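PDB 5ZVE: tRNA (cytosine(72)-C(5))-methyltransferase from Pyrococcus horikoshii, which methylates the C5 position of cytosine 72 in several tRNAs, using S-adenosyl-L-methionine as the methyl donor. Local coordinates for residues A[57-62]-A[169-174]; A[100-105]-A[281-286]. All blocks are in the same frame, centred on the assembly; numbering follows the deposited sequence.

Contact 1. Residues A[57-62]-A[169-174]; sequences EGLKPL and SELKAF
Leu171 meets Glu57 and Leu59 where the Schellman motif ending helix 47-56 faces the start of the short helix 172-175. In the motif, Gly58 has positive phi (86°), Gly58 N bonds back to Lys55 O and Leu59 N to Leu54 O. Residues 57-62 belong to the N-terminal ferredoxin-like domain and lead into its strand 62-63. Leu171 is the N-cap residue of helix 172-175, and its two methyls divide the work. CD1 meets Leu59 tip to tip, with Leu171 CD1 3.7 Å from Leu59 CD1. Leu54 of helix 47-56 touches both leucines and ties the pair to the domain. CD2 serves Glu57, whose side chain runs past Leu171 in the opposite direction. Glu57 CG lies 3.9 Å from Leu171 CD2, and the bend at chi2 (-85°) turns the carboxylate toward the same methyl. Lys172 sits at the exposed border. Its NZ is 6.1 Å from Glu57 OE1, so the opposite charges can attract weakly but form no salt bridge. The contact is apolar at its centre and lies at the surface, away from the cofactor. Even the carboxylate meets a methyl here, with Glu57 OE1 3.6 Å from Leu171 CD2.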
ATOM      1  N   GLU A  57     -23.151  -1.294   9.886  1.00 39.29           N
ATOM      2  CA  GLU A  57     -22.327  -0.319  10.595  1.00 40.56           C
ATOM      3  C   GLU A  57     -22.390   1.068   9.958  1.00 39.60           C
ATOM      4  O   GLU A  57     -21.643   1.965  10.344  1.00 38.45           O
ATOM      5  CB  GLU A  57     -20.871  -0.794  10.653  1.00 40.17           C
ATOM      6  CG  GLU A  57     -20.662  -2.129  11.363  1.00 41.21           C
ATOM      7  CD  GLU A  57     -20.530  -1.987  12.872  1.00 46.15           C
ATOM      8  OE1 GLU A  57     -19.706  -2.717  13.466  1.00 53.39           O
ATOM      9  OE2 GLU A  57     -21.250  -1.155  13.465  1.00 48.29           O
ATOM     10  N   GLY A  58     -23.283   1.240   8.984  1.00 35.91           N
ATOM     11  CA  GLY A  58     -23.464   2.527   8.336  1.00 34.65           C
ATOM     12  C   GLY A  58     -22.517   2.792   7.179  1.00 38.21           C
ATOM     13  O   GLY A  58     -22.447   3.909   6.665  1.00 38.22           O
ATOM     14  N   LEU A  59     -21.774   1.771   6.769  1.00 32.39           N
ATOM     15  CA  LEU A  59     -20.799   1.941   5.703  1.00 32.24           C
ATOM     16  C   LEU A  59     -21.442   1.721   4.338  1.00 33.12           C
ATOM     17  O   LEU A  59     -22.475   1.056   4.229  1.00 27.28           O
ATOM     18  CB  LEU A  59     -19.626   0.983   5.908  1.00 28.41           C
ATOM     19  CG  LEU A  59     -18.967   1.113   7.284  1.00 38.29           C
ATOM     20  CD1 LEU A  59     -17.729   0.241   7.382  1.00 35.89           C
ATOM     21  CD2 LEU A  59     -18.628   2.568   7.586  1.00 32.31           C
ATOM     22  N   LYS A  60     -20.833   2.289   3.299  1.00 30.65           N
ATOM     23  CA  LYS A  60     -21.362   2.152   1.943  1.00 29.76           C
ATOM     24  C   LYS A  60     -20.378   1.441   1.012  1.00 29.06           C
ATOM     25  O   LYS A  60     -19.830   2.047   0.089  1.00 29.01           O
ATOM     26  CB  LYS A  60     -21.736   3.523   1.380  1.00 32.12           C
ATOM     27  CG  LYS A  60     -22.903   4.170   2.116  1.00 38.85           C
ATOM     28  CD  LYS A  60     -23.215   5.557   1.581  1.00 45.94           C
ATOM     29  CE  LYS A  60     -24.476   6.112   2.230  1.00 63.23           C
ATOM     30  NZ  LYS A  60     -24.817   7.473   1.736  1.00 73.60           N
ATOM     31  N   PRO A  61     -20.160   0.142   1.243  1.00 24.58           N
ATOM     32  CA  PRO A  61     -19.195  -0.566   0.400  1.00 26.70           C
ATOM     33  C   PRO A  61     -19.725  -0.727  -1.015  1.00 23.04           C
ATOM     34  O   PRO A  61     -20.929  -0.895  -1.201  1.00 27.70           O
ATOM     35  CB  PRO A  61     -19.055  -1.916   1.099  1.00 22.12           C
ATOM     36  CG  PRO A  61     -20.413  -2.142   1.690  1.00 27.25           C
ATOM     37  CD  PRO A  61     -20.923  -0.779   2.104  1.00 23.54           C
ATOM     38  N   LEU A  62     -18.841  -0.651  -2.001  1.00 20.76           N
ATOM     39  CA  LEU A  62     -19.236  -0.884  -3.382  1.00 21.90           C
ATOM     40  C   LEU A  62     -18.458  -2.066  -3.945  1.00 24.69           C
ATOM     41  O   LEU A  62     -17.311  -2.301  -3.557  1.00 23.41           O
ATOM     42  CB  LEU A  62     -19.008   0.370  -4.226  1.00 23.05           C
ATOM     43  CG  LEU A  62     -19.722   1.632  -3.751  1.00 27.29           C
ATOM     44  CD1 LEU A  62     -19.348   2.814  -4.621  1.00 23.70           C
ATOM     45  CD2 LEU A  62     -21.230   1.409  -3.774  1.00 23.34           C
ATOM     46  N   SER A 169     -10.574  -0.545  11.217  1.00 33.57           N
ATOM     47  CA  SER A 169      -9.752  -1.339  12.126  1.00 37.62           C
ATOM     48  C   SER A 169     -10.469  -1.663  13.433  1.00 35.40           C
ATOM     49  O   SER A 169     -10.166  -2.664  14.081  1.00 43.53           O
ATOM     50  CB  SER A 169      -8.436  -0.617  12.422  1.00 31.76           C
ATOM     51  OG  SER A 169      -8.673   0.713  12.852  1.00 48.67           O
ATOM     52  N   GLU A 170     -11.417  -0.820  13.821  1.00 36.80           N
ATOM     53  CA  GLU A 170     -12.126  -1.013  15.081  1.00 42.05           C
ATOM     54  C   GLU A 170     -13.437  -1.793  14.926  1.00 37.77           C
ATOM     55  O   GLU A 170     -14.131  -2.041  15.907  1.00 42.15           O
ATOM     56  CB  GLU A 170     -12.404   0.346  15.731  1.00 46.96           C
ATOM     57  CG  GLU A 170     -11.145   1.130  16.090  1.00 46.76           C
ATOM     58  CD  GLU A 170     -10.334   0.474  17.190  1.00 51.35           C
ATOM     59  OE1 GLU A 170     -10.938  -0.052  18.149  1.00 49.07           O
ATOM     60  OE2 GLU A 170      -9.087   0.484  17.092  1.00 60.27           O
ATOM     61  N   LEU A 171     -13.770  -2.183  13.700  1.00 33.85           N
ATOM     62  CA  LEU A 171     -15.007  -2.920  13.453  1.00 34.21           C
ATOM     63  C   LEU A 171     -14.917  -4.357  13.942  1.00 36.80           C
ATOM     64  O   LEU A 171     -13.835  -4.954  13.944  1.00 34.10           O
ATOM     65  CB  LEU A 171     -15.358  -2.909  11.967  1.00 32.24           C
ATOM     66  CG  LEU A 171     -15.667  -1.542  11.366  1.00 36.54           C
ATOM     67  CD1 LEU A 171     -15.758  -1.640   9.856  1.00 36.13           C
ATOM     68  CD2 LEU A 171     -16.960  -1.011  11.944  1.00 38.21           C
ATOM     69  N   LYS A 172     -16.054  -4.905  14.362  1.00 28.39           N
ATOM     70  CA  LYS A 172     -16.128  -6.305  14.756  1.00 31.09           C
ATOM     71  C   LYS A 172     -15.765  -7.173  13.567  1.00 27.01           C
ATOM     72  O   LYS A 172     -15.107  -8.195  13.715  1.00 27.19           O
ATOM     73  CB  LYS A 172     -17.528  -6.675  15.258  1.00 35.31           C
ATOM     74  CG  LYS A 172     -18.016  -5.880  16.459  1.00 48.79           C
ATOM     75  CD  LYS A 172     -19.416  -6.322  16.886  1.00 53.46           C
ATOM     76  CE  LYS A 172     -19.979  -5.419  17.979  1.00 60.56           C
ATOM     77  NZ  LYS A 172     -21.338  -5.838  18.444  1.00 48.78           N
ATOM     78  N   ALA A 173     -16.206  -6.745  12.388  1.00 27.57           N
ATOM     79  CA  ALA A 173     -15.938  -7.456  11.147  1.00 31.90           C
ATOM     80  C   ALA A 173     -14.442  -7.592  10.891  1.00 31.25           C
ATOM     81  O   ALA A 173     -13.983  -8.607  10.373  1.00 31.02           O
ATOM     82  CB  ALA A 173     -16.614  -6.750   9.981  1.00 28.40           C
ATOM     83  N   PHE A 174     -13.683  -6.568  11.262  1.00 29.10           N
ATOM     84  CA  PHE A 174     -12.231  -6.621  11.128  1.00 30.89           C
ATOM     85  C   PHE A 174     -11.636  -7.607  12.124  1.00 33.55           C
ATOM     86  O   PHE A 174     -10.733  -8.380  11.790  1.00 32.92           O
ATOM     87  CB  PHE A 174     -11.615  -5.238  11.327  1.00 32.76           C
ATOM     88  CG  PHE A 174     -10.119  -5.220  11.195  1.00 30.55           C
ATOM     89  CD1 PHE A 174      -9.523  -5.034   9.961  1.00 30.73           C
ATOM     90  CD2 PHE A 174      -9.310  -5.398  12.304  1.00 28.78           C
ATOM     91  CE1 PHE A 174      -8.146  -5.020   9.837  1.00 35.41           C
ATOM     92  CE2 PHE A 174      -7.933  -5.387  12.188  1.00 34.73           C
ATOM     93  CZ  PHE A 174      -7.350  -5.196  10.953  1.00 35.74           C
TER

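Contact 2. Residues A[100-105]-A[281-286]; sequences SVYQGA and VRPKLW
This is a buried, mainly apolar contact between the PUA domain and the Rossmann-like methyltransferase domain. Tyr102 and Gln103 lie in a type I turn, Val101 to Gly104, at the end of helix 95-101. Pro283 and Leu285 lie in the loop between strand 267-273 and helix 291-310. A Schellman motif closes the helix: Gly104 has positive phi, Ala105 N bonds to Ser100 O and Gly104 N to Val101 O. This turn presents Tyr102 and Gln103 to the loop.

The Tyr102 ring carries much of the contact. Its CG is anti to the backbone N (chi1 -169°), which sends the ring out toward the loop. Pro283 comes to the ring edge, near the ring plane, with Pro283 CB 3.8 Å from Tyr102 CE2. Leu285 approaches obliquely. Its CD1 makes an off-centre CH-pi contact, 4.3 Å from the Tyr102 ring centroid and 28° off the ring normal. The phenol end is held by a hydrogen bond between Tyr102 OH and Arg30 O, so the N-terminal part of the chain joins the same interface.

Pro283 follows a cis peptide bond, and its ring also packs against the Gln103 amide. Gln103 NE2 bonds to Glu99 O, one turn back, which ties the amide back to helix 95-101 while it lies by the proline. Next to Pro283, Arg282 forms a salt bridge with Glu34. The Pro283 side chain is about 12 Å from that of Cys323, the predicted nucleophile, which Val281 of the same loop touches. Pro283 CG and CD lie over one face of the Gln103 amide, above its nitrogen: Gln103 NE2 is 3.4 Å from Pro283 CG and 3.3 Å from Pro283 CD.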
ATOM      1  N   SER A 100      -2.691  10.594   9.194  1.00 20.27           N
ATOM      2  CA  SER A 100      -3.914   9.879   9.533  1.00 24.40           C
ATOM      3  C   SER A 100      -5.094  10.852   9.694  1.00 21.24           C
ATOM      4  O   SER A 100      -6.193  10.577   9.215  1.00 20.56           O
ATOM      5  CB  SER A 100      -3.707   9.046  10.801  1.00 18.91           C
ATOM      6  OG  SER A 100      -3.352   9.870  11.892  1.00 28.27           O
ATOM      7  N   VAL A 101      -4.852  11.987  10.350  1.00 19.23           N
ATOM      8  CA  VAL A 101      -5.841  13.063  10.461  1.00 20.75           C
ATOM      9  C   VAL A 101      -6.281  13.557   9.081  1.00 21.52           C
ATOM     10  O   VAL A 101      -7.462  13.809   8.836  1.00 18.88           O
ATOM     11  CB  VAL A 101      -5.280  14.249  11.284  1.00 19.66           C
ATOM     12  CG1 VAL A 101      -6.161  15.482  11.157  1.00 17.87           C
ATOM     13  CG2 VAL A 101      -5.105  13.850  12.744  1.00 18.40           C
ATOM     14  N   TYR A 102      -5.307  13.679   8.186  1.00 19.33           N
ATOM     15  CA  TYR A 102      -5.504  14.025   6.781  1.00 18.29           C
ATOM     16  C   TYR A 102      -6.533  13.122   6.097  1.00 22.41           C
ATOM     17  O   TYR A 102      -7.139  13.500   5.096  1.00 21.94           O
ATOM     18  CB  TYR A 102      -4.152  13.932   6.064  1.00 20.48           C
ATOM     19  CG  TYR A 102      -4.062  14.495   4.658  1.00 21.33           C
ATOM     20  CD1 TYR A 102      -4.132  15.862   4.428  1.00 23.65           C
ATOM     21  CD2 TYR A 102      -3.824  13.664   3.572  1.00 20.70           C
ATOM     22  CE1 TYR A 102      -4.018  16.382   3.155  1.00 22.77           C
ATOM     23  CE2 TYR A 102      -3.703  14.175   2.294  1.00 19.13           C
ATOM     24  CZ  TYR A 102      -3.800  15.534   2.093  1.00 24.54           C
ATOM     25  OH  TYR A 102      -3.682  16.051   0.823  1.00 27.74           O
ATOM     26  N   GLN A 103      -6.725  11.925   6.645  1.00 15.97           N
ATOM     27  CA  GLN A 103      -7.637  10.955   6.054  1.00 25.58           C
ATOM     28  C   GLN A 103      -8.834  10.662   6.955  1.00 20.90           C
ATOM     29  O   GLN A 103      -9.643   9.791   6.651  1.00 23.54           O
ATOM     30  CB  GLN A 103      -6.883   9.664   5.730  1.00 19.56           C
ATOM     31  CG  GLN A 103      -5.595   9.922   4.978  1.00 23.82           C
ATOM     32  CD  GLN A 103      -4.778   8.670   4.757  1.00 26.25           C
ATOM     33  OE1 GLN A 103      -5.245   7.712   4.149  1.00 22.98           O
ATOM     34  NE2 GLN A 103      -3.544   8.672   5.257  1.00 30.37           N
ATOM     35  N   GLY A 104      -8.940  11.382   8.069  1.00 20.18           N
ATOM     36  CA  GLY A 104     -10.136  11.317   8.895  1.00 22.32           C
ATOM     37  C   GLY A 104      -9.965  10.779  10.303  1.00 20.66           C
ATOM     38  O   GLY A 104     -10.931  10.711  11.057  1.00 22.73           O
ATOM     39  N   ALA A 105      -8.743  10.408  10.673  1.00 20.60           N
ATOM     40  CA  ALA A 105      -8.480   9.962  12.040  1.00 20.92           C
ATOM     41  C   ALA A 105      -8.635  11.107  13.027  1.00 26.43           C
ATOM     42  O   ALA A 105      -8.454  12.271  12.674  1.00 24.00           O
ATOM     43  CB  ALA A 105      -7.084   9.368  12.157  1.00 18.38           C
ATOM     44  N   VAL A 281       2.978   5.513  -3.354  1.00 24.72           N
ATOM     45  CA  VAL A 281       2.070   5.360  -2.227  1.00 23.30           C
ATOM     46  C   VAL A 281       1.331   6.660  -1.929  1.00 24.70           C
ATOM     47  O   VAL A 281       1.846   7.756  -2.141  1.00 22.56           O
ATOM     48  CB  VAL A 281       2.801   4.870  -0.953  1.00 26.53           C
ATOM     49  CG1 VAL A 281       3.583   3.600  -1.240  1.00 23.16           C
ATOM     50  CG2 VAL A 281       3.699   5.945  -0.393  1.00 25.81           C
ATOM     51  N   ARG A 282       0.097   6.517  -1.466  1.00 22.61           N
ATOM     52  CA  ARG A 282      -0.761   7.658  -1.188  1.00 23.79           C
ATOM     53  C   ARG A 282      -1.318   7.544   0.229  1.00 22.85           C
ATOM     54  O   ARG A 282      -1.516   6.438   0.727  1.00 21.99           O
ATOM     55  CB  ARG A 282      -1.886   7.740  -2.225  1.00 21.92           C
ATOM     56  CG  ARG A 282      -1.380   7.861  -3.657  1.00 23.46           C
ATOM     57  CD  ARG A 282      -2.512   7.748  -4.661  1.00 21.51           C
ATOM     58  NE  ARG A 282      -3.347   8.941  -4.666  1.00 21.45           N
ATOM     59  CZ  ARG A 282      -4.492   9.052  -5.332  1.00 22.51           C
ATOM     60  NH1 ARG A 282      -4.945   8.034  -6.052  1.00 20.19           N
ATOM     61  NH2 ARG A 282      -5.183  10.179  -5.276  1.00 19.66           N
ATOM     62  N   PRO A 283      -1.541   8.689   0.898  1.00 24.95           N
ATOM     63  CA  PRO A 283      -1.237  10.033   0.407  1.00 22.79           C
ATOM     64  C   PRO A 283       0.240  10.370   0.574  1.00 23.62           C
ATOM     65  O   PRO A 283       0.902   9.815   1.449  1.00 22.84           O
ATOM     66  CB  PRO A 283      -2.101  10.926   1.292  1.00 22.21           C
ATOM     67  CG  PRO A 283      -2.157  10.195   2.582  1.00 21.13           C
ATOM     68  CD  PRO A 283      -2.124   8.724   2.251  1.00 23.24           C
ATOM     69  N   LYS A 284       0.742  11.256  -0.275  1.00 19.37           N
ATOM     70  CA  LYS A 284       2.132  11.671  -0.216  1.00 27.29           C
ATOM     71  C   LYS A 284       2.209  13.131   0.227  1.00 27.89           C
ATOM     72  O   LYS A 284       2.213  14.041  -0.603  1.00 28.50           O
ATOM     73  CB  LYS A 284       2.807  11.475  -1.575  1.00 26.07           C
ATOM     74  CG  LYS A 284       4.308  11.680  -1.568  1.00 29.36           C
ATOM     75  CD  LYS A 284       5.023  10.622  -0.746  1.00 23.98           C
ATOM     76  CE  LYS A 284       4.951   9.266  -1.429  1.00 29.95           C
ATOM     77  NZ  LYS A 284       5.859   8.275  -0.784  1.00 27.72           N
ATOM     78  N   LEU A 285       2.237  13.345   1.540  1.00 24.15           N
ATOM     79  CA  LEU A 285       2.317  14.689   2.104  1.00 25.93           C
ATOM     80  C   LEU A 285       3.646  15.346   1.726  1.00 28.41           C
ATOM     81  O   LEU A 285       3.666  16.465   1.216  1.00 29.47           O
ATOM     82  CB  LEU A 285       2.144  14.654   3.626  1.00 23.55           C
ATOM     83  CG  LEU A 285       0.710  14.615   4.177  1.00 20.31           C
ATOM     84  CD1 LEU A 285      -0.023  13.341   3.782  1.00 27.61           C
ATOM     85  CD2 LEU A 285       0.701  14.787   5.689  1.00 22.98           C
ATOM     86  N   TRP A 286       4.751  14.652   1.988  1.00 22.49           N
ATOM     87  CA  TRP A 286       6.072  15.120   1.582  1.00 23.72           C
ATOM     88  C   TRP A 286       6.916  13.944   1.129  1.00 26.76           C
ATOM     89  O   TRP A 286       7.150  13.012   1.897  1.00 30.52           O
ATOM     90  CB  TRP A 286       6.783  15.861   2.721  1.00 25.62           C
ATOM     91  CG  TRP A 286       5.971  16.975   3.307  1.00 24.15           C
ATOM     92  CD1 TRP A 286       5.223  16.926   4.441  1.00 20.28           C
ATOM     93  CD2 TRP A 286       5.819  18.296   2.777  1.00 21.93           C
ATOM     94  NE1 TRP A 286       4.617  18.138   4.659  1.00 23.68           N
ATOM     95  CE2 TRP A 286       4.963  18.996   3.651  1.00 24.47           C
ATOM     96  CE3 TRP A 286       6.322  18.955   1.654  1.00 26.49           C
ATOM     97  CZ2 TRP A 286       4.599  20.326   3.434  1.00 23.51           C
ATOM     98  CZ3 TRP A 286       5.959  20.273   1.440  1.00 29.53           C
ATOM     99  CH2 TRP A 286       5.107  20.947   2.326  1.00 25.00           C
TER

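How the contacts relate
Contact 1 is a surface contact, while contact 2 is mostly buried and nearer the centre of the chain. Their centres are 20 Å apart, and they do not touch. Along the chain their segments alternate, so the PUA segment 100-105 falls between the two halves of contact 1. Each uses a segment that contains the Schellman glycine closing a helix, yet they hold different elements. Contact 1 joins the ferredoxin-like domain to helix 172-175; contact 2 joins the PUA and methyltransferase domains. The chemistry follows the place. At the surface, leucine methyls meet beside charged chains. In the interior, an aromatic ring and an amide pack on proline and leucine.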